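Local coordinates for protein RNA-dependent RNA Polymerase (Bombyx mori cytoplasmic polyhedrosis virus, PDB 6TZ0) that catalyses RNA-templated RNA synthesis, transcribing the viral double-stranded genome into plus strands and probably also making the complementary minus strands, at residues A[229-232]-A[233-236]; A[465-468]-A[469-472]; A[870-873]-A[874-877]. One frame throughout, in Å; residues are numbered along the deposited sequence.

Interaction 1: residues A[229-232]-A[233-236]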
ATOM      1  N   VAL A 229       2.934  -7.136 -38.016  1.00 35.69           N
ATOM      2  CA  VAL A 229       2.110  -5.960 -37.719  1.00 35.69           C
ATOM      3  C   VAL A 229       2.432  -5.399 -36.332  1.00 35.69           C
ATOM      4  O   VAL A 229       2.573  -4.178 -36.151  1.00 35.69           O
ATOM      5  CB  VAL A 229       0.618  -6.321 -37.852  1.00 35.69           C
ATOM      6  CG1 VAL A 229      -0.266  -5.147 -37.474  1.00 35.69           C
ATOM      7  CG2 VAL A 229       0.309  -6.781 -39.257  1.00 35.69           C
ATOM      8  N   ALA A 230       2.614  -6.290 -35.351  1.00 35.61           N
ATOM      9  CA  ALA A 230       2.945  -5.884 -33.990  1.00 35.61           C
ATOM     10  C   ALA A 230       4.299  -5.188 -33.917  1.00 35.61           C
ATOM     11  O   ALA A 230       4.411  -4.104 -33.333  1.00 35.61           O
ATOM     12  CB  ALA A 230       2.921  -7.102 -33.070  1.00 35.61           C
ATOM     13  N   MET A 231       5.335  -5.785 -34.523  1.00 36.39           N
ATOM     14  CA  MET A 231       6.674  -5.198 -34.464  1.00 36.39           C
ATOM     15  C   MET A 231       6.760  -3.885 -35.236  1.00 36.39           C
ATOM     16  O   MET A 231       7.474  -2.963 -34.814  1.00 36.39           O
ATOM     17  CB  MET A 231       7.709  -6.192 -34.983  1.00 36.39           C
ATOM     18  CG  MET A 231       7.936  -7.381 -34.077  1.00 36.39           C
ATOM     19  SD  MET A 231       8.484  -6.892 -32.436  1.00 36.39           S
ATOM     20  CE  MET A 231      10.087  -6.192 -32.791  1.00 36.39           C
ATOM     21  N   ASN A 232       6.030  -3.771 -36.352  1.00 36.83           N
ATOM     22  CA  ASN A 232       5.988  -2.504 -37.076  1.00 36.83           C
ATOM     23  C   ASN A 232       5.331  -1.416 -36.239  1.00 36.83           C
ATOM     24  O   ASN A 232       5.793  -0.269 -36.231  1.00 36.83           O
ATOM     25  CB  ASN A 232       5.234  -2.653 -38.396  1.00 36.83           C
ATOM     26  CG  ASN A 232       5.951  -3.527 -39.388  1.00 36.83           C
ATOM     27  OD1 ASN A 232       7.174  -3.560 -39.434  1.00 36.83           O
ATOM     28  ND2 ASN A 232       5.188  -4.206 -40.228  1.00 36.83           N
ATOM     29  N   HIS A 233       4.272  -1.767 -35.499  1.00 37.39           N
ATOM     30  CA  HIS A 233       3.625  -0.779 -34.642  1.00 37.39           C
ATOM     31  C   HIS A 233       4.514  -0.377 -33.466  1.00 37.39           C
ATOM     32  O   HIS A 233       4.522   0.793 -33.067  1.00 37.39           O
ATOM     33  CB  HIS A 233       2.276  -1.309 -34.155  1.00 37.39           C
ATOM     34  CG  HIS A 233       1.527  -0.349 -33.283  1.00 37.39           C
ATOM     35  ND1 HIS A 233       1.048   0.857 -33.748  1.00 37.39           N
ATOM     36  CD2 HIS A 233       1.144  -0.431 -31.988  1.00 37.39           C
ATOM     37  CE1 HIS A 233       0.428   1.489 -32.769  1.00 37.39           C
ATOM     38  NE2 HIS A 233       0.466   0.725 -31.693  1.00 37.39           N
ATOM     39  N   PHE A 234       5.278  -1.319 -32.905  1.00 38.71           N
ATOM     40  CA  PHE A 234       6.153  -0.953 -31.792  1.00 38.71           C
ATOM     41  C   PHE A 234       7.295  -0.052 -32.249  1.00 38.71           C
ATOM     42  O   PHE A 234       7.651   0.905 -31.552  1.00 38.71           O
ATOM     43  CB  PHE A 234       6.720  -2.184 -31.081  1.00 38.71           C
ATOM     44  CG  PHE A 234       5.711  -2.962 -30.283  1.00 38.71           C
ATOM     45  CD1 PHE A 234       5.008  -2.357 -29.256  1.00 38.71           C
ATOM     46  CD2 PHE A 234       5.569  -4.324 -30.461  1.00 38.71           C
ATOM     47  CE1 PHE A 234       4.103  -3.075 -28.499  1.00 38.71           C
ATOM     48  CE2 PHE A 234       4.668  -5.050 -29.703  1.00 38.71           C
ATOM     49  CZ  PHE A 234       3.940  -4.423 -28.719  1.00 38.71           C
ATOM     50  N   LEU A 235       7.861  -0.314 -33.433  1.00 38.89           N
ATOM     51  CA  LEU A 235       8.896   0.579 -33.952  1.00 38.89           C
ATOM     52  C   LEU A 235       8.330   1.943 -34.346  1.00 38.89           C
ATOM     53  O   LEU A 235       9.016   2.967 -34.190  1.00 38.89           O
ATOM     54  CB  LEU A 235       9.602  -0.090 -35.125  1.00 38.89           C
ATOM     55  CG  LEU A 235      10.372  -1.336 -34.685  1.00 38.89           C
ATOM     56  CD1 LEU A 235      10.896  -2.103 -35.869  1.00 38.89           C
ATOM     57  CD2 LEU A 235      11.499  -0.965 -33.743  1.00 38.89           C
ATOM     58  N   HIS A 236       7.078   1.983 -34.820  1.00 40.92           N
ATOM     59  CA  HIS A 236       6.428   3.265 -35.074  1.00 40.92           C
ATOM     60  C   HIS A 236       6.231   4.062 -33.793  1.00 40.92           C
ATOM     61  O   HIS A 236       6.358   5.289 -33.791  1.00 40.92           O
ATOM     62  CB  HIS A 236       5.081   3.062 -35.756  1.00 40.92           C
ATOM     63  CG  HIS A 236       4.305   4.330 -35.906  1.00 40.92           C
ATOM     64  ND1 HIS A 236       4.614   5.282 -36.852  1.00 40.92           N
ATOM     65  CD2 HIS A 236       3.263   4.826 -35.199  1.00 40.92           C
ATOM     66  CE1 HIS A 236       3.781   6.299 -36.739  1.00 40.92           C
ATOM     67  NE2 HIS A 236       2.949   6.046 -35.746  1.00 40.92           N
TER

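Interaction 2: residues A[465-468]-A[469-472]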
ATOM      1  N   ARG A 465       4.348  12.264  21.257  1.00 30.99           N
ATOM      2  CA  ARG A 465       4.770  11.446  20.127  1.00 30.99           C
ATOM      3  C   ARG A 465       4.046  11.831  18.838  1.00 30.99           C
ATOM      4  O   ARG A 465       4.659  11.888  17.764  1.00 30.99           O
ATOM      5  CB  ARG A 465       4.537   9.980  20.485  1.00 30.99           C
ATOM      6  CG  ARG A 465       4.808   9.010  19.390  1.00 30.99           C
ATOM      7  CD  ARG A 465       4.837   7.593  19.908  1.00 30.99           C
ATOM      8  NE  ARG A 465       3.591   7.130  20.510  1.00 30.99           N
ATOM      9  CZ  ARG A 465       2.602   6.544  19.844  1.00 30.99           C
ATOM     10  NH1 ARG A 465       1.522   6.140  20.491  1.00 30.99           N
ATOM     11  NH2 ARG A 465       2.692   6.356  18.536  1.00 30.99           N
ATOM     12  N   ILE A 466       2.760  12.163  18.942  1.00 30.72           N
ATOM     13  CA  ILE A 466       1.959  12.513  17.773  1.00 30.72           C
ATOM     14  C   ILE A 466       2.406  13.852  17.193  1.00 30.72           C
ATOM     15  O   ILE A 466       2.568  14.007  15.972  1.00 30.72           O
ATOM     16  CB  ILE A 466       0.472  12.538  18.163  1.00 30.72           C
ATOM     17  CG1 ILE A 466       0.064  11.210  18.812  1.00 30.72           C
ATOM     18  CG2 ILE A 466      -0.380  12.851  16.968  1.00 30.72           C
ATOM     19  CD1 ILE A 466       0.240  10.000  17.935  1.00 30.72           C
ATOM     20  N   PHE A 467       2.642  14.834  18.063  1.00 32.96           N
ATOM     21  CA  PHE A 467       3.085  16.135  17.584  1.00 32.96           C
ATOM     22  C   PHE A 467       4.516  16.076  17.081  1.00 32.96           C
ATOM     23  O   PHE A 467       4.883  16.834  16.183  1.00 32.96           O
ATOM     24  CB  PHE A 467       2.964  17.185  18.683  1.00 32.96           C
ATOM     25  CG  PHE A 467       1.607  17.257  19.301  1.00 32.96           C
ATOM     26  CD1 PHE A 467       0.504  17.597  18.547  1.00 32.96           C
ATOM     27  CD2 PHE A 467       1.450  17.056  20.659  1.00 32.96           C
ATOM     28  CE1 PHE A 467      -0.743  17.676  19.122  1.00 32.96           C
ATOM     29  CE2 PHE A 467       0.211  17.139  21.241  1.00 32.96           C
ATOM     30  CZ  PHE A 467      -0.885  17.453  20.474  1.00 32.96           C
ATOM     31  N   LYS A 468       5.329  15.181  17.641  1.00 35.13           N
ATOM     32  CA  LYS A 468       6.660  14.949  17.095  1.00 35.13           C
ATOM     33  C   LYS A 468       6.583  14.357  15.692  1.00 35.13           C
ATOM     34  O   LYS A 468       7.393  14.695  14.822  1.00 35.13           O
ATOM     35  CB  LYS A 468       7.442  14.029  18.030  1.00 35.13           C
ATOM     36  CG  LYS A 468       8.869  13.777  17.619  1.00 35.13           C
ATOM     37  CD  LYS A 468       9.590  12.938  18.652  1.00 35.13           C
ATOM     38  CE  LYS A 468       9.107  11.501  18.611  1.00 35.13           C
ATOM     39  NZ  LYS A 468       9.897  10.623  19.520  1.00 35.13           N
ATOM     40  N   SER A 469       5.601  13.489  15.447  1.00 34.06           N
ATOM     41  CA  SER A 469       5.427  12.933  14.109  1.00 34.06           C
ATOM     42  C   SER A 469       4.907  13.944  13.105  1.00 34.06           C
ATOM     43  O   SER A 469       5.177  13.798  11.910  1.00 34.06           O
ATOM     44  CB  SER A 469       4.458  11.775  14.131  1.00 34.06           C
ATOM     45  OG  SER A 469       3.144  12.223  14.405  1.00 34.06           O
ATOM     46  N   LEU A 470       4.164  14.957  13.552  1.00 32.21           N
ATOM     47  CA  LEU A 470       3.712  15.999  12.626  1.00 32.21           C
ATOM     48  C   LEU A 470       4.840  16.873  12.077  1.00 32.21           C
ATOM     49  O   LEU A 470       4.582  17.700  11.199  1.00 32.21           O
ATOM     50  CB  LEU A 470       2.680  16.905  13.291  1.00 32.21           C
ATOM     51  CG  LEU A 470       1.297  16.326  13.558  1.00 32.21           C
ATOM     52  CD1 LEU A 470       0.468  17.323  14.326  1.00 32.21           C
ATOM     53  CD2 LEU A 470       0.639  15.967  12.252  1.00 32.21           C
ATOM     54  N   LYS A 471       6.065  16.724  12.576  1.00 31.64           N
ATOM     55  CA  LYS A 471       7.211  17.499  12.132  1.00 31.64           C
ATOM     56  C   LYS A 471       7.991  16.808  11.019  1.00 31.64           C
ATOM     57  O   LYS A 471       8.700  17.479  10.265  1.00 31.64           O
ATOM     58  CB  LYS A 471       8.113  17.744  13.340  1.00 31.64           C
ATOM     59  CG  LYS A 471       9.167  18.810  13.213  1.00 31.64           C
ATOM     60  CD  LYS A 471      10.011  18.800  14.472  1.00 31.64           C
ATOM     61  CE  LYS A 471       9.188  19.242  15.672  1.00 31.64           C
ATOM     62  NZ  LYS A 471       9.988  19.329  16.918  1.00 31.64           N
ATOM     63  N   ALA A 472       7.881  15.485  10.899  1.00 34.77           N
ATOM     64  CA  ALA A 472       8.600  14.603   9.992  1.00 34.77           C
ATOM     65  C   ALA A 472       7.942  14.569   8.616  1.00 34.77           C
ATOM     66  O   ALA A 472       6.715  14.650   8.507  1.00 34.77           O
ATOM     67  CB  ALA A 472       8.652  13.190  10.565  1.00 34.77           C
TER

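Interaction 3: residues A[870-873]-A[874-877]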
ATOM      1  N   TYR A 870       4.379 -35.885  -6.197  1.00 45.80           N
ATOM      2  CA  TYR A 870       3.835 -36.679  -7.289  1.00 45.80           C
ATOM      3  C   TYR A 870       4.787 -36.746  -8.482  1.00 45.80           C
ATOM      4  O   TYR A 870       4.632 -37.623  -9.337  1.00 45.80           O
ATOM      5  CB  TYR A 870       2.467 -36.116  -7.691  1.00 45.80           C
ATOM      6  CG  TYR A 870       1.737 -36.908  -8.751  1.00 45.80           C
ATOM      7  CD1 TYR A 870       1.263 -38.185  -8.483  1.00 45.80           C
ATOM      8  CD2 TYR A 870       1.498 -36.368 -10.008  1.00 45.80           C
ATOM      9  CE1 TYR A 870       0.597 -38.911  -9.442  1.00 45.80           C
ATOM     10  CE2 TYR A 870       0.822 -37.085 -10.975  1.00 45.80           C
ATOM     11  CZ  TYR A 870       0.374 -38.358 -10.682  1.00 45.80           C
ATOM     12  OH  TYR A 870      -0.299 -39.079 -11.640  1.00 45.80           O
ATOM     13  N   LYS A 871       5.800 -35.878  -8.532  1.00 47.78           N
ATOM     14  CA  LYS A 871       6.788 -35.938  -9.602  1.00 47.78           C
ATOM     15  C   LYS A 871       7.751 -37.113  -9.447  1.00 47.78           C
ATOM     16  O   LYS A 871       8.477 -37.436 -10.393  1.00 47.78           O
ATOM     17  CB  LYS A 871       7.567 -34.626  -9.660  1.00 47.78           C
ATOM     18  CG  LYS A 871       6.723 -33.429 -10.027  1.00 47.78           C
ATOM     19  CD  LYS A 871       6.195 -33.557 -11.437  1.00 47.78           C
ATOM     20  CE  LYS A 871       7.311 -33.400 -12.440  1.00 47.78           C
ATOM     21  NZ  LYS A 871       6.802 -33.452 -13.835  1.00 47.78           N
ATOM     22  N   ARG A 872       7.771 -37.764  -8.281  1.00 52.17           N
ATOM     23  CA  ARG A 872       8.642 -38.915  -8.071  1.00 52.17           C
ATOM     24  C   ARG A 872       8.137 -40.151  -8.811  1.00 52.17           C
ATOM     25  O   ARG A 872       8.917 -41.070  -9.081  1.00 52.17           O
ATOM     26  CB  ARG A 872       8.781 -39.173  -6.565  1.00 52.17           C
ATOM     27  CG  ARG A 872       9.813 -40.212  -6.179  1.00 52.17           C
ATOM     28  CD  ARG A 872      10.046 -40.309  -4.698  1.00 52.17           C
ATOM     29  NE  ARG A 872      10.919 -41.442  -4.406  1.00 52.17           N
ATOM     30  CZ  ARG A 872      12.246 -41.396  -4.435  1.00 52.17           C
ATOM     31  NH1 ARG A 872      12.949 -42.483  -4.160  1.00 52.17           N
ATOM     32  NH2 ARG A 872      12.873 -40.266  -4.727  1.00 52.17           N
ATOM     33  N   ARG A 873       6.865 -40.162  -9.208  1.00 49.74           N
ATOM     34  CA  ARG A 873       6.300 -41.288  -9.937  1.00 49.74           C
ATOM     35  C   ARG A 873       6.869 -41.411 -11.350  1.00 49.74           C
ATOM     36  O   ARG A 873       6.753 -42.478 -11.962  1.00 49.74           O
ATOM     37  CB  ARG A 873       4.777 -41.137  -9.965  1.00 49.74           C
ATOM     38  CG  ARG A 873       3.988 -42.347 -10.419  1.00 49.74           C
ATOM     39  CD  ARG A 873       2.506 -42.085 -10.330  1.00 49.74           C
ATOM     40  NE  ARG A 873       1.738 -43.219 -10.820  1.00 49.74           N
ATOM     41  CZ  ARG A 873       1.336 -43.355 -12.078  1.00 49.74           C
ATOM     42  NH1 ARG A 873       1.623 -42.424 -12.973  1.00 49.74           N
ATOM     43  NH2 ARG A 873       0.643 -44.419 -12.441  1.00 49.74           N
ATOM     44  N   LEU A 874       7.506 -40.360 -11.873  1.00 49.95           N
ATOM     45  CA  LEU A 874       8.134 -40.453 -13.188  1.00 49.95           C
ATOM     46  C   LEU A 874       9.342 -41.383 -13.168  1.00 49.95           C
ATOM     47  O   LEU A 874       9.637 -42.031 -14.180  1.00 49.95           O
ATOM     48  CB  LEU A 874       8.533 -39.061 -13.672  1.00 49.95           C
ATOM     49  CG  LEU A 874       9.038 -38.936 -15.109  1.00 49.95           C
ATOM     50  CD1 LEU A 874       7.934 -39.298 -16.082  1.00 49.95           C
ATOM     51  CD2 LEU A 874       9.566 -37.543 -15.372  1.00 49.95           C
ATOM     52  N   LEU A 875      10.022 -41.484 -12.018  1.00 53.38           N
ATOM     53  CA  LEU A 875      11.131 -42.422 -11.858  1.00 53.38           C
ATOM     54  C   LEU A 875      10.681 -43.861 -12.043  1.00 53.38           C
ATOM     55  O   LEU A 875      11.431 -44.687 -12.573  1.00 53.38           O
ATOM     56  CB  LEU A 875      11.750 -42.274 -10.469  1.00 53.38           C
ATOM     57  CG  LEU A 875      12.376 -40.961 -10.018  1.00 53.38           C
ATOM     58  CD1 LEU A 875      12.769 -41.073  -8.554  1.00 53.38           C
ATOM     59  CD2 LEU A 875      13.572 -40.615 -10.869  1.00 53.38           C
ATOM     60  N   TYR A 876       9.464 -44.174 -11.616  1.00 54.52           N
ATOM     61  CA  TYR A 876       8.912 -45.510 -11.747  1.00 54.52           C
ATOM     62  C   TYR A 876       8.204 -45.709 -13.074  1.00 54.52           C
ATOM     63  O   TYR A 876       8.169 -46.833 -13.584  1.00 54.52           O
ATOM     64  CB  TYR A 876       7.951 -45.772 -10.590  1.00 54.52           C
ATOM     65  CG  TYR A 876       8.642 -45.822  -9.254  1.00 54.52           C
ATOM     66  CD1 TYR A 876       9.212 -46.999  -8.796  1.00 54.52           C
ATOM     67  CD2 TYR A 876       8.752 -44.687  -8.464  1.00 54.52           C
ATOM     68  CE1 TYR A 876       9.849 -47.053  -7.577  1.00 54.52           C
ATOM     69  CE2 TYR A 876       9.394 -44.730  -7.246  1.00 54.52           C
ATOM     70  CZ  TYR A 876       9.940 -45.917  -6.811  1.00 54.52           C
ATOM     71  OH  TYR A 876      10.584 -45.978  -5.601  1.00 54.52           O
ATOM     72  N   ASP A 877       7.651 -44.637 -13.641  1.00 53.94           N
ATOM     73  CA  ASP A 877       7.022 -44.713 -14.954  1.00 53.94           C
ATOM     74  C   ASP A 877       8.056 -44.977 -16.042  1.00 53.94           C
ATOM     75  O   ASP A 877       7.780 -45.708 -16.998  1.00 53.94           O
ATOM     76  CB  ASP A 877       6.257 -43.419 -15.233  1.00 53.94           C
ATOM     77  CG  ASP A 877       5.275 -43.545 -16.380  1.00 53.94           C
ATOM     78  OD1 ASP A 877       5.106 -44.654 -16.922  1.00 53.94           O
ATOM     79  OD2 ASP A 877       4.669 -42.518 -16.753  1.00 53.94           O
TER

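Interaction 1: residues A[229-232]-A[233-236]
Phe234 sets its ring beside the two residues that precede it by one turn. Its CE2 lies 4.3 Å from Ala230 CB, and its CD2 is 4.4 Å from Met231 SD, so CD2 and CE2, neighbouring atoms on one side of the ring, lie next to Met231 and Ala230. Phe234 CG sits beside the backbone N, anti to the carbonyl carbon (chi1 -71°), and this rotation lays the ring back along the preceding turn, where Ala230 O is also close to it at an oblique angle. Leu235 CG takes the same first torsion and lies near Met231 O.

Underneath these side chains the backbone is regular alpha helix, part of helix 224-237 in the N-terminal region of this reovirus polymerase. Four successive i to i+4 hydrogen bonds join the two segments: His233 N to Val229 O at 3.0 Å, Phe234 N to Ala230 O at 2.9 Å, Leu235 N to Met231 O at 3.0 Å and His236 N to Asn232 O at 3.0 Å. The Leu235 bond is the straightest of them, with an N-H...O angle of 164°.

Further out, the helix is wedged among several neighbours. Met231 and Phe234 both pack on helix 206-218, through Val213 and Thr209 among others, while Met338 of helix 325-339 meets Val229 and Ala230. His233 and His236, one turn apart, stack their rings on Phe311 and Tyr308 respectively. The buried Asn232 amide has partners at both ends: OD1 accepts from Thr70 N and is hydrogen-bonded to Tyr170 OH, while ND2 donates to Thr68 O. These bonds fix which way round the amide lies and tie the helix to the end of strand 64-68 and the residues just beyond it.

Interaction 2: residues A[465-468]-A[469-472]
Ile466 O receives the backbone N-H of Leu470 at 3.1 Å, an i to i+4 bond with an N-H...O angle of 140°. Ser469 OG, standing between its backbone N and carbonyl carbon (chi1 69°), is turned back to Ile466 O as well; the modelled separation is too short to be taken at face value, but a serine hydroxyl folded back on a carbonyl of the preceding turn is a familiar helix arrangement. The motif is the C-terminal end of helix 464-469 in the polymerase domain, running into a type I beta turn from Ser469 to Ala472 ahead of strand 474-477.

Ser469 N still makes a regular helical bond to Arg465 O, 3.0 Å. Leu470 N is shared, adding a weak i+3 hydrogen bond to Phe467 O; at Lys471 what remains is a weak i+3 bond, from its N to Lys468 O at 3.3 Å. The long chains lead elsewhere. Arg465 pairs with Asp495, at the start of helix 494-499, and lies against Phe498 in a cation-pi contact, whereas Lys468 turns back to Glu459.

Phe467 and Leu470 pack together at this end, and both touch Gly327 of the Viral structural protein 4 chain. Between them, Leu470 CD1 comes in at the edge of the Phe467 ring, near its plane, 4.2 Å from Phe467 CD1.

Interaction 3: residues A[870-873]-A[874-877]
Leu874 puts its N-H on Lys871 O, a weak i+3 bond of 3.4 Å, while Lys871 NZ itself is held by Glu861 and Tyr845 O. Leu875 N then donates to Arg872 O at 3.2 Å, again i+3, with the donor standing 56° out of the carbonyl plane. The Leu875 side chain bends back toward the arginine: CD1 is 3.9 Å from Arg872 CG and lies over one face of the guanidinium, offset toward its rim. The Arg872 chain is extended to NE and then turns at chi4 (86°), which brings the guanidinium round so that CD1 meets both CG and NH2.

This is a helix start, where a 3-10 segment at 870-871 runs into helix 873-878 in the C-terminal region of the polymerase. Next comes Tyr876, its ring edge toward Arg872 O, with CD2 3.7 Å from that oxygen. Tyr876 OH and Arg872 NE share Asp1017 OD2, which therefore bridges the two side chains. At Asp877 the alpha-helical pattern appears: its N bonds to Arg873 O at 2.9 Å. Its carboxylate OD1 pairs with Arg852, whereas Arg873 NH2 turns to Tyr1022 O.

Overall arrangement
From the N terminus the chain meets interaction 1 first, in the N-terminal region, where helix 224-237 packs against helices 206-218 and 325-339. Interaction 2, in the central polymerase domain, joins helix 464-469 to the loop before strand 474-477, beside helix 494-499 and the Viral structural protein 4 chain. Interaction 3 starts helix 873-878 in the C-terminal region, by helix 1174-1188. Each lies within one unbroken stretch, so none closes a long loop, and the three follow in series without nesting or crossing. The nearest atoms of interactions 1 and 3 are about 32 Å apart; the centres of interactions 2 and 3, on opposite sides of the chain's centre, about 61 Å.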